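Superoxide dismutase (Acidilobus saccharovorans, PDB 4FFK) catalyses the disproportionation of superoxide into molecular oxygen and hydrogen peroxide at a protein-bound iron centre. Local coordinates at residues D60-Y65 against R76-D81; H89-L94 against W143-Y148; P173-D178 against D201-D206. All blocks are in the same frame, centred on the assembly; numbering follows the deposited sequence.

Contact 1 (D60-Y65 against R76-D81)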
loop_
_atom_site.group_PDB
_atom_site.type_symbol
_atom_site.label_atom_id
_atom_site.label_comp_id
_atom_site.label_asym_id
_atom_site.label_seq_id
_atom_site.Cartn_x
_atom_site.Cartn_y
_atom_site.Cartn_z
ATOM N N ASP A 60 16.321 -0.153 -17.429
ATOM C CA ASP A 60 17.274 0.778 -18.021
ATOM C C ASP A 60 18.039 1.561 -16.964
ATOM O O ASP A 60 19.272 1.722 -17.044
ATOM C CB ASP A 60 16.586 1.712 -18.986
ATOM C CG ASP A 60 17.608 2.542 -19.752
ATOM O OD1 ASP A 60 17.709 3.752 -19.479
ATOM O OD2 ASP A 60 18.319 1.928 -20.570
ATOM N N LYS A 61 17.321 2.028 -15.947
ATOM C CA LYS A 61 17.972 2.757 -14.849
ATOM C C LYS A 61 18.946 1.862 -14.112
ATOM O O LYS A 61 20.050 2.292 -13.786
ATOM C CB LYS A 61 16.908 3.267 -13.872
ATOM C CG LYS A 61 16.385 4.637 -14.183
ATOM C CD LYS A 61 14.988 4.839 -13.558
ATOM C CE LYS A 61 14.209 5.900 -14.335
ATOM N NZ LYS A 61 12.761 5.636 -14.584
ATOM N N LEU A 62 18.548 0.611 -13.821
ATOM C CA LEU A 62 19.369 -0.331 -13.142
ATOM C C LEU A 62 20.693 -0.612 -13.901
ATOM O O LEU A 62 21.813 -0.632 -13.333
ATOM C CB LEU A 62 18.605 -1.641 -13.125
ATOM C CG LEU A 62 18.315 -2.435 -11.902
ATOM C CD1 LEU A 62 16.967 -3.160 -12.080
ATOM C CD2 LEU A 62 19.470 -3.386 -11.812
ATOM N N GLU A 63 20.512 -0.921 -15.170
ATOM C CA GLU A 63 21.627 -1.195 -16.052
ATOM C C GLU A 63 22.610 -0.044 -16.094
ATOM O O GLU A 63 23.834 -0.275 -15.957
ATOM C CB GLU A 63 21.080 -1.441 -17.454
ATOM C CG GLU A 63 22.062 -2.024 -18.410
ATOM C CD GLU A 63 21.278 -2.530 -19.606
ATOM O OE1 GLU A 63 20.859 -1.673 -20.407
ATOM O OE2 GLU A 63 20.995 -3.729 -19.654
ATOM N N LYS A 64 22.101 1.165 -16.273
ATOM C CA LYS A 64 22.906 2.372 -16.420
ATOM C C LYS A 64 23.699 2.614 -15.116
ATOM O O LYS A 64 24.935 2.796 -15.110
ATOM C CB LYS A 64 22.025 3.580 -16.723
ATOM C CG LYS A 64 21.522 3.662 -18.221
ATOM C CD LYS A 64 21.068 5.049 -18.556
ATOM C CE LYS A 64 21.067 5.227 -20.066
ATOM N NZ LYS A 64 20.574 6.587 -20.475
ATOM N N TYR A 65 22.980 2.530 -14.004
ATOM C CA TYR A 65 23.645 2.500 -12.719
ATOM C C TYR A 65 24.744 1.437 -12.607
ATOM O O TYR A 65 25.858 1.771 -12.213
ATOM C CB TYR A 65 22.617 2.293 -11.619
ATOM C CG TYR A 65 23.262 2.013 -10.299
ATOM C CD1 TYR A 65 23.310 0.712 -9.792
ATOM C CD2 TYR A 65 23.821 3.056 -9.550
ATOM C CE1 TYR A 65 23.905 0.453 -8.560
ATOM C CE2 TYR A 65 24.420 2.793 -8.312
ATOM C CZ TYR A 65 24.457 1.488 -7.836
ATOM O OH TYR A 65 25.024 1.191 -6.593
ATOM N N ARG A 76 14.988 2.178 -4.129
ATOM C CA ARG A 76 13.582 1.953 -3.703
ATOM C C ARG A 76 12.675 2.298 -4.896
ATOM O O ARG A 76 11.720 1.559 -5.249
ATOM C CB ARG A 76 13.235 2.834 -2.532
ATOM C CG ARG A 76 11.750 2.678 -2.173
ATOM C CD ARG A 76 11.559 3.185 -0.774
ATOM N NE ARG A 76 11.881 4.586 -0.728
ATOM C CZ ARG A 76 12.710 5.143 0.176
ATOM N NH1 ARG A 76 13.328 4.434 1.090
ATOM N NH2 ARG A 76 12.904 6.458 0.120
ATOM N N ALA A 77 12.948 3.438 -5.516
ATOM C CA ALA A 77 12.042 3.911 -6.564
ATOM C C ALA A 77 12.108 2.967 -7.734
ATOM O O ALA A 77 11.085 2.630 -8.296
ATOM C CB ALA A 77 12.386 5.344 -7.020
ATOM N N VAL A 78 13.308 2.548 -8.121
ATOM C CA VAL A 78 13.457 1.622 -9.265
ATOM C C VAL A 78 12.864 0.240 -8.985
ATOM O O VAL A 78 12.239 -0.325 -9.826
ATOM C CB VAL A 78 14.899 1.536 -9.696
ATOM C CG1 VAL A 78 15.022 0.691 -10.959
ATOM C CG2 VAL A 78 15.315 2.964 -10.012
ATOM N N SER A 79 13.013 -0.235 -7.757
ATOM C CA SER A 79 12.404 -1.467 -7.334
ATOM C C SER A 79 10.876 -1.349 -7.487
ATOM O O SER A 79 10.247 -2.259 -8.061
ATOM C CB SER A 79 12.743 -1.758 -5.878
ATOM O OG SER A 79 14.145 -1.912 -5.735
ATOM N N ARG A 80 10.317 -0.318 -6.899
ATOM C CA ARG A 80 8.843 -0.120 -6.927
ATOM C C ARG A 80 8.400 -0.058 -8.385
ATOM O O ARG A 80 7.378 -0.618 -8.775
ATOM C CB ARG A 80 8.507 1.178 -6.201
ATOM C CG ARG A 80 8.607 1.050 -4.690
ATOM C CD ARG A 80 8.441 2.397 -4.105
ATOM N NE ARG A 80 8.240 2.268 -2.658
ATOM C CZ ARG A 80 8.204 3.317 -1.864
ATOM N NH1 ARG A 80 8.469 4.525 -2.344
ATOM N NH2 ARG A 80 7.874 3.170 -0.594
ATOM N N ASP A 81 9.155 0.697 -9.180
ATOM C CA ASP A 81 8.805 0.859 -10.605
ATOM C C ASP A 81 8.849 -0.449 -11.294
ATOM O O ASP A 81 7.906 -0.776 -12.049
ATOM C CB ASP A 81 9.804 1.841 -11.282
ATOM C CG ASP A 81 9.575 3.264 -10.892
ATOM O OD1 ASP A 81 8.668 3.653 -10.088
ATOM O OD2 ASP A 81 10.385 4.072 -11.354
HETATM O O HOH W 1 11.706 3.546 -13.633
#

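Contact 2 (H89-L94 against W143-Y148). With FE (Fe (III) ion), chain B.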
loop_
_atom_site.group_PDB
_atom_site.type_symbol
_atom_site.label_atom_id
_atom_site.label_comp_id
_atom_site.label_asym_id
_atom_site.label_seq_id
_atom_site.Cartn_x
_atom_site.Cartn_y
_atom_site.Cartn_z
ATOM N N HIS A 89 2.750 -6.302 -16.399
ATOM C CA HIS A 89 3.044 -7.181 -17.568
ATOM C C HIS A 89 2.637 -8.627 -17.403
ATOM O O HIS A 89 1.919 -9.196 -18.251
ATOM C CB HIS A 89 4.552 -7.080 -17.820
ATOM C CG HIS A 89 5.053 -7.931 -18.930
ATOM N ND1 HIS A 89 4.304 -8.213 -20.051
ATOM C CD2 HIS A 89 6.251 -8.533 -19.110
ATOM C CE1 HIS A 89 5.021 -8.964 -20.872
ATOM N NE2 HIS A 89 6.191 -9.199 -20.308
ATOM N N ILE A 90 3.022 -9.238 -16.299
ATOM C CA ILE A 90 2.805 -10.623 -16.129
ATOM C C ILE A 90 1.343 -10.907 -15.909
ATOM O O ILE A 90 0.813 -11.890 -16.405
ATOM C CB ILE A 90 3.632 -11.256 -15.002
ATOM C CG1 ILE A 90 3.182 -10.704 -13.626
ATOM C CG2 ILE A 90 5.109 -11.224 -15.335
ATOM C CD1 ILE A 90 4.129 -11.072 -12.515
ATOM N N LEU A 91 0.670 -10.026 -15.184
ATOM C CA LEU A 91 -0.736 -10.258 -14.917
ATOM C C LEU A 91 -1.570 -10.034 -16.164
ATOM O O LEU A 91 -2.567 -10.744 -16.380
ATOM C CB LEU A 91 -1.226 -9.388 -13.760
ATOM C CG LEU A 91 -0.596 -9.870 -12.451
ATOM C CD1 LEU A 91 -1.039 -8.820 -11.386
ATOM C CD2 LEU A 91 -1.105 -11.282 -12.115
ATOM N N HIS A 92 -1.191 -9.074 -17.008
ATOM C CA HIS A 92 -1.969 -8.894 -18.247
ATOM C C HIS A 92 -1.735 -10.062 -19.134
ATOM O O HIS A 92 -2.688 -10.560 -19.754
ATOM C CB HIS A 92 -1.638 -7.611 -18.963
ATOM C CG HIS A 92 -2.293 -6.449 -18.326
ATOM N ND1 HIS A 92 -1.745 -5.801 -17.236
ATOM C CD2 HIS A 92 -3.483 -5.860 -18.568
ATOM C CE1 HIS A 92 -2.586 -4.860 -16.834
ATOM N NE2 HIS A 92 -3.645 -4.863 -17.635
ATOM N N THR A 93 -0.480 -10.472 -19.225
ATOM C CA THR A 93 -0.153 -11.643 -20.017
ATOM C C THR A 93 -1.011 -12.856 -19.644
ATOM O O THR A 93 -1.561 -13.521 -20.521
ATOM C CB THR A 93 1.291 -11.972 -19.892
ATOM O OG1 THR A 93 2.032 -10.845 -20.359
ATOM C CG2 THR A 93 1.593 -13.207 -20.734
ATOM N N LEU A 94 -1.124 -13.121 -18.350
ATOM C CA LEU A 94 -2.018 -14.162 -17.821
ATOM C C LEU A 94 -3.449 -13.887 -18.208
ATOM O O LEU A 94 -4.164 -14.760 -18.781
ATOM C CB LEU A 94 -1.902 -14.204 -16.299
ATOM C CG LEU A 94 -2.730 -15.241 -15.561
ATOM C CD1 LEU A 94 -2.405 -16.629 -16.114
ATOM C CD2 LEU A 94 -2.385 -15.167 -14.070
ATOM N N TRP A 143 -6.778 -6.932 -9.135
ATOM C CA TRP A 143 -6.995 -8.234 -9.795
ATOM C C TRP A 143 -7.589 -9.150 -8.758
ATOM O O TRP A 143 -7.356 -9.018 -7.543
ATOM C CB TRP A 143 -5.663 -8.889 -10.119
ATOM C CG TRP A 143 -4.876 -8.040 -11.051
ATOM C CD1 TRP A 143 -4.139 -6.958 -10.717
ATOM C CD2 TRP A 143 -4.837 -8.173 -12.456
ATOM N NE1 TRP A 143 -3.587 -6.396 -11.845
ATOM C CE2 TRP A 143 -3.978 -7.149 -12.935
ATOM C CE3 TRP A 143 -5.388 -9.121 -13.379
ATOM C CZ2 TRP A 143 -3.691 -6.992 -14.278
ATOM C CZ3 TRP A 143 -5.075 -8.944 -14.734
ATOM C CH2 TRP A 143 -4.254 -7.904 -15.164
ATOM N N ALA A 144 -8.329 -10.134 -9.257
ATOM C CA ALA A 144 -8.555 -11.334 -8.438
ATOM C C ALA A 144 -7.837 -12.444 -9.159
ATOM O O ALA A 144 -7.789 -12.481 -10.408
ATOM C CB ALA A 144 -10.048 -11.633 -8.275
ATOM N N ILE A 145 -7.238 -13.348 -8.384
ATOM C CA ILE A 145 -6.425 -14.372 -8.921
ATOM C C ILE A 145 -6.765 -15.709 -8.260
ATOM O O ILE A 145 -6.928 -15.749 -7.072
ATOM C CB ILE A 145 -4.941 -14.097 -8.674
ATOM C CG1 ILE A 145 -4.437 -12.955 -9.556
ATOM C CG2 ILE A 145 -4.161 -15.358 -8.997
ATOM C CD1 ILE A 145 -3.015 -12.532 -9.173
ATOM N N LEU A 146 -6.912 -16.754 -9.067
ATOM C CA LEU A 146 -7.025 -18.107 -8.541
ATOM C C LEU A 146 -5.610 -18.622 -8.628
ATOM O O LEU A 146 -5.036 -18.590 -9.693
ATOM C CB LEU A 146 -7.938 -18.980 -9.447
ATOM C CG LEU A 146 -7.992 -20.425 -8.864
ATOM C CD1 LEU A 146 -8.437 -20.565 -7.412
ATOM C CD2 LEU A 146 -8.900 -21.202 -9.747
ATOM N N ALA A 147 -5.012 -18.956 -7.494
ATOM C CA ALA A 147 -3.636 -19.367 -7.472
ATOM C C ALA A 147 -3.488 -20.757 -6.881
ATOM O O ALA A 147 -4.325 -21.231 -6.099
ATOM C CB ALA A 147 -2.811 -18.391 -6.655
ATOM N N TYR A 148 -2.383 -21.354 -7.252
ATOM C CA TYR A 148 -1.959 -22.622 -6.682
ATOM C C TYR A 148 -0.929 -22.319 -5.589
ATOM O O TYR A 148 0.039 -21.597 -5.868
ATOM C CB TYR A 148 -1.322 -23.448 -7.792
ATOM C CG TYR A 148 -0.704 -24.736 -7.242
ATOM C CD1 TYR A 148 -1.523 -25.757 -6.744
ATOM C CD2 TYR A 148 0.699 -24.921 -7.226
ATOM C CE1 TYR A 148 -0.965 -26.936 -6.231
ATOM C CE2 TYR A 148 1.259 -26.097 -6.727
ATOM C CZ TYR A 148 0.413 -27.095 -6.242
ATOM O OH TYR A 148 0.938 -28.265 -5.723
HETATM FE FE FE B . -5.434 -3.993 -17.120
HETATM O O HOH W 2 -4.786 -3.643 -15.206
#

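Contact 3 (P173-D178 against D201-D206). With FE (Fe (III) ion), chain B.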
loop_
_atom_site.group_PDB
_atom_site.type_symbol
_atom_site.label_atom_id
_atom_site.label_comp_id
_atom_site.label_asym_id
_atom_site.label_seq_id
_atom_site.Cartn_x
_atom_site.Cartn_y
_atom_site.Cartn_z
ATOM N N PRO A 173 -0.177 -17.982 -9.850
ATOM C CA PRO A 173 -1.491 -17.537 -10.338
ATOM C C PRO A 173 -1.853 -18.461 -11.489
ATOM O O PRO A 173 -1.014 -18.727 -12.326
ATOM C CB PRO A 173 -1.216 -16.132 -10.874
ATOM C CG PRO A 173 0.329 -16.174 -11.227
ATOM C CD PRO A 173 0.894 -16.991 -10.044
ATOM N N LEU A 174 -3.097 -18.893 -11.510
ATOM C CA LEU A 174 -3.575 -19.726 -12.599
ATOM C C LEU A 174 -4.511 -18.960 -13.494
ATOM O O LEU A 174 -4.514 -19.159 -14.730
ATOM C CB LEU A 174 -4.332 -20.931 -12.050
ATOM C CG LEU A 174 -3.525 -21.701 -11.003
ATOM C CD1 LEU A 174 -4.308 -22.850 -10.389
ATOM C CD2 LEU A 174 -2.253 -22.164 -11.634
ATOM N N LEU A 175 -5.325 -18.111 -12.868
ATOM C CA LEU A 175 -6.400 -17.457 -13.570
ATOM C C LEU A 175 -6.513 -16.101 -12.920
ATOM O O LEU A 175 -6.392 -15.998 -11.721
ATOM C CB LEU A 175 -7.698 -18.237 -13.304
ATOM C CG LEU A 175 -8.999 -17.545 -13.687
ATOM C CD1 LEU A 175 -9.067 -17.306 -15.224
ATOM C CD2 LEU A 175 -10.124 -18.421 -13.173
ATOM N N ALA A 176 -6.710 -15.072 -13.708
ATOM C CA ALA A 176 -6.708 -13.735 -13.147
ATOM C C ALA A 176 -7.731 -12.946 -13.888
ATOM O O ALA A 176 -7.859 -13.069 -15.115
ATOM C CB ALA A 176 -5.297 -13.124 -13.292
ATOM N N VAL A 177 -8.454 -12.114 -13.171
ATOM C CA VAL A 177 -9.335 -11.166 -13.830
ATOM C C VAL A 177 -8.868 -9.769 -13.391
ATOM O O VAL A 177 -8.687 -9.515 -12.222
ATOM C CB VAL A 177 -10.821 -11.399 -13.480
ATOM C CG1 VAL A 177 -11.063 -11.445 -11.974
ATOM C CG2 VAL A 177 -11.694 -10.352 -14.145
ATOM N N ASP A 178 -8.650 -8.929 -14.364
ATOM C CA ASP A 178 -8.326 -7.514 -14.139
ATOM C C ASP A 178 -9.552 -6.738 -13.798
ATOM O O ASP A 178 -10.578 -6.752 -14.533
ATOM C CB ASP A 178 -7.790 -7.023 -15.468
ATOM C CG ASP A 178 -7.165 -5.680 -15.410
ATOM O OD1 ASP A 178 -7.047 -5.081 -14.359
ATOM O OD2 ASP A 178 -6.708 -5.284 -16.479
ATOM N N ASP A 201 -17.693 -16.132 -18.961
ATOM C CA ASP A 201 -17.974 -16.769 -20.267
ATOM C C ASP A 201 -16.814 -16.745 -21.231
ATOM O O ASP A 201 -16.901 -17.307 -22.333
ATOM C CB ASP A 201 -19.180 -16.110 -20.922
ATOM C CG ASP A 201 -20.426 -16.265 -20.077
ATOM O OD1 ASP A 201 -20.500 -17.277 -19.373
ATOM O OD2 ASP A 201 -21.293 -15.378 -20.084
ATOM N N LEU A 202 -15.742 -16.045 -20.848
ATOM C CA LEU A 202 -14.566 -15.973 -21.687
ATOM C C LEU A 202 -13.466 -16.875 -21.211
ATOM O O LEU A 202 -12.457 -17.048 -21.898
ATOM C CB LEU A 202 -14.057 -14.541 -21.696
ATOM C CG LEU A 202 -14.941 -13.514 -22.391
ATOM C CD1 LEU A 202 -14.209 -12.237 -22.475
ATOM C CD2 LEU A 202 -15.238 -14.038 -23.825
ATOM N N ILE A 203 -13.625 -17.449 -20.029
ATOM C CA ILE A 203 -12.484 -18.181 -19.457
ATOM C C ILE A 203 -12.086 -19.341 -20.340
ATOM O O ILE A 203 -12.914 -20.200 -20.681
ATOM C CB ILE A 203 -12.722 -18.628 -18.003
ATOM C CG1 ILE A 203 -12.841 -17.396 -17.121
ATOM C CG2 ILE A 203 -11.531 -19.452 -17.480
ATOM C CD1 ILE A 203 -13.575 -17.635 -15.852
ATOM N N ASN A 204 -10.838 -19.312 -20.774
ATOM C CA ASN A 204 -10.211 -20.482 -21.310
ATOM C C ASN A 204 -9.768 -21.442 -20.208
ATOM O O ASN A 204 -8.633 -21.411 -19.700
ATOM C CB ASN A 204 -9.104 -20.095 -22.253
ATOM C CG ASN A 204 -8.524 -21.291 -22.955
ATOM O OD1 ASN A 204 -7.785 -21.140 -23.886
ATOM N ND2 ASN A 204 -8.812 -22.476 -22.458
ATOM N N TRP A 205 -10.667 -22.340 -19.843
ATOM C CA TRP A 205 -10.366 -23.294 -18.780
ATOM C C TRP A 205 -9.261 -24.313 -19.113
ATOM O O TRP A 205 -8.707 -24.953 -18.207
ATOM C CB TRP A 205 -11.636 -23.975 -18.249
ATOM C CG TRP A 205 -12.432 -23.092 -17.387
ATOM C CD1 TRP A 205 -13.619 -22.501 -17.703
ATOM C CD2 TRP A 205 -12.107 -22.654 -16.056
ATOM N NE1 TRP A 205 -14.070 -21.750 -16.650
ATOM C CE2 TRP A 205 -13.161 -21.814 -15.628
ATOM C CE3 TRP A 205 -11.014 -22.875 -15.192
ATOM C CZ2 TRP A 205 -13.162 -21.179 -14.372
ATOM C CZ3 TRP A 205 -11.039 -22.292 -13.928
ATOM C CH2 TRP A 205 -12.103 -21.446 -13.534
ATOM N N ASP A 206 -8.950 -24.467 -20.391
ATOM C CA ASP A 206 -7.874 -25.367 -20.811
ATOM C C ASP A 206 -6.550 -24.714 -20.530
ATOM O O ASP A 206 -5.603 -25.385 -20.070
ATOM C CB ASP A 206 -7.926 -25.674 -22.308
ATOM C CG ASP A 206 -9.134 -26.533 -22.691
ATOM O OD1 ASP A 206 -9.542 -27.421 -21.903
ATOM O OD2 ASP A 206 -9.676 -26.280 -23.773
HETATM FE FE FE B . -5.434 -3.993 -17.120
HETATM O O HOH W 2 -4.786 -3.643 -15.206
#

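Contact 1 (D60-Y65 against R76-D81)
Lys61 and Val78 meet between the two long arms of the helical hairpin that forms the N-terminal part of iron/manganese superoxide dismutases, and they illustrate how one lysine can serve an apolar and a polar partner at once. The helix axes run 10.4 Å apart at 141°, too wide for close backbone packing, and the side chains bridge the gap. Lys61 CB lies 4.2 Å from Val78 CG2. The lysine chain then passes obliquely over the same methyl, with Lys61 CD 4.0 Å from Val78 CG2. A bend at the last torsion (chi4 139°) completes the path to NZ. Val78 turns its other methyl to the next residue of helix 37-66: Val78 CG1 lies 4.5 Å from Leu62 CD1, a loose apolar touch beside the lysine.

The ammonium group does not form a salt bridge with Asp81, since Lys61 NZ and Asp81 OD2 remain 4.3 Å apart. The other oxygen of this carboxylate, OD1, pairs with Arg76 of the third subunit, so Asp81 belongs to both the hairpin and the tetramer. Between lysine and aspartate sits a single water, accepting from Lys61 NZ at 2.5 Å and donating to Asp81 OD2 at 2.7 Å, the two partners subtending 111° at its oxygen.

Contact 2 (H89-L94 against W143-Y148)
Trp143 and His92 form a T-shaped pair where the second helix of the alpha-hairpin meets the first strand of the C-terminal antiparallel sheet, the interdomain seam at which this enzyme family holds its metal. The aromatic contact comes first: the benzo edge of Trp143 points at the imidazole face, with the planes at 85° and Trp143 CH2 3.8 Å above the middle of the His92 ring. Coordination comes next. With CG beside its backbone N (chi1 -78°), His92 extends from the helix and binds iron through NE2 at 2.1 Å, while its ND1 is bonded to the carbonyl of Gly88. The ring is held at both nitrogens and backed by the indole, whose own NE1 bonds to His163.

A CH-pi contact covers one face of the indole: Leu91 CB sits 3.6 Å from the centroid of the six-membered ring of Trp143, 15° off its normal. Leu91 CD1 rests 3.5 Å from Trp143 NE1. Replacing Trp143 with alanine would probably leave iron-bound His92 without its backing and His163 without its N-H partner, and open a gap beside Leu91. Aliphatic packing extends the seam, where Leu91 CD2 meets Ile145 CD1 at 3.7 Å.

Contact 3 (P173-D178 against D201-D206)
A single leucine, Leu175, carries one whole side of this contact, touching both Ile203 and Trp205 from a strand whose pleat is interrupted. Leu174 and Leu175 both face Leu146 on the adjoining strand, which makes a classic beta bulge in the antiparallel sheet of the C-terminal domain. From within the bulge, Leu175 points toward the segment that leads into helix 205-216, and the sheet edge is thereby packed against the start of that helix.

The first torsion of Leu175 places CG anti to the backbone N (chi1 167°), and the two methyls then diverge. Leu175 CD1 meets Ile203 CG2 at 4.0 Å, the side chains crossing at about a right angle. Leu175 CD2 approaches the far end of the indole obliquely, 3.6 Å from Trp205 CH2. The same Ile203 methyl lies 3.3 Å above the Trp205 plane, over its centre, so Ile203 lies over the face of Trp205 while Leu175 touches both. Val208 of the helix also touches Leu175. The contact has no hydrogen bond across it.

At the C-terminal end of the strand, Asp178 OD1 takes a hydrogen bond from the backbone N of Phe180, and Asp178 OD2 binds the iron at 1.9 Å.

Contact 1 lies near the outer end of the hairpin, about 24 Å between centres from contact 2, although both use helix 75-97. There, in a partly exposed position, the polar link runs through water, and the aspartate is also salt-bridged to another subunit. Contacts 2 and 3 are buried, with no hydrogen bond across either interface, their centres about 8 Å apart. Each uses one of two neighbouring strands, 142-148 and 172-178, where Leu146 probably exchanges backbone hydrogen bonds with Leu174 and Leu175. Each supplies one iron ligand, His92 or Asp178, with His43 and His182 completing the protein's set. Contact 2 combines an aromatic pair with aliphatic packing at the domain junction, whereas contact 3 is aliphatic-to-indole packing within the C-terminal domain.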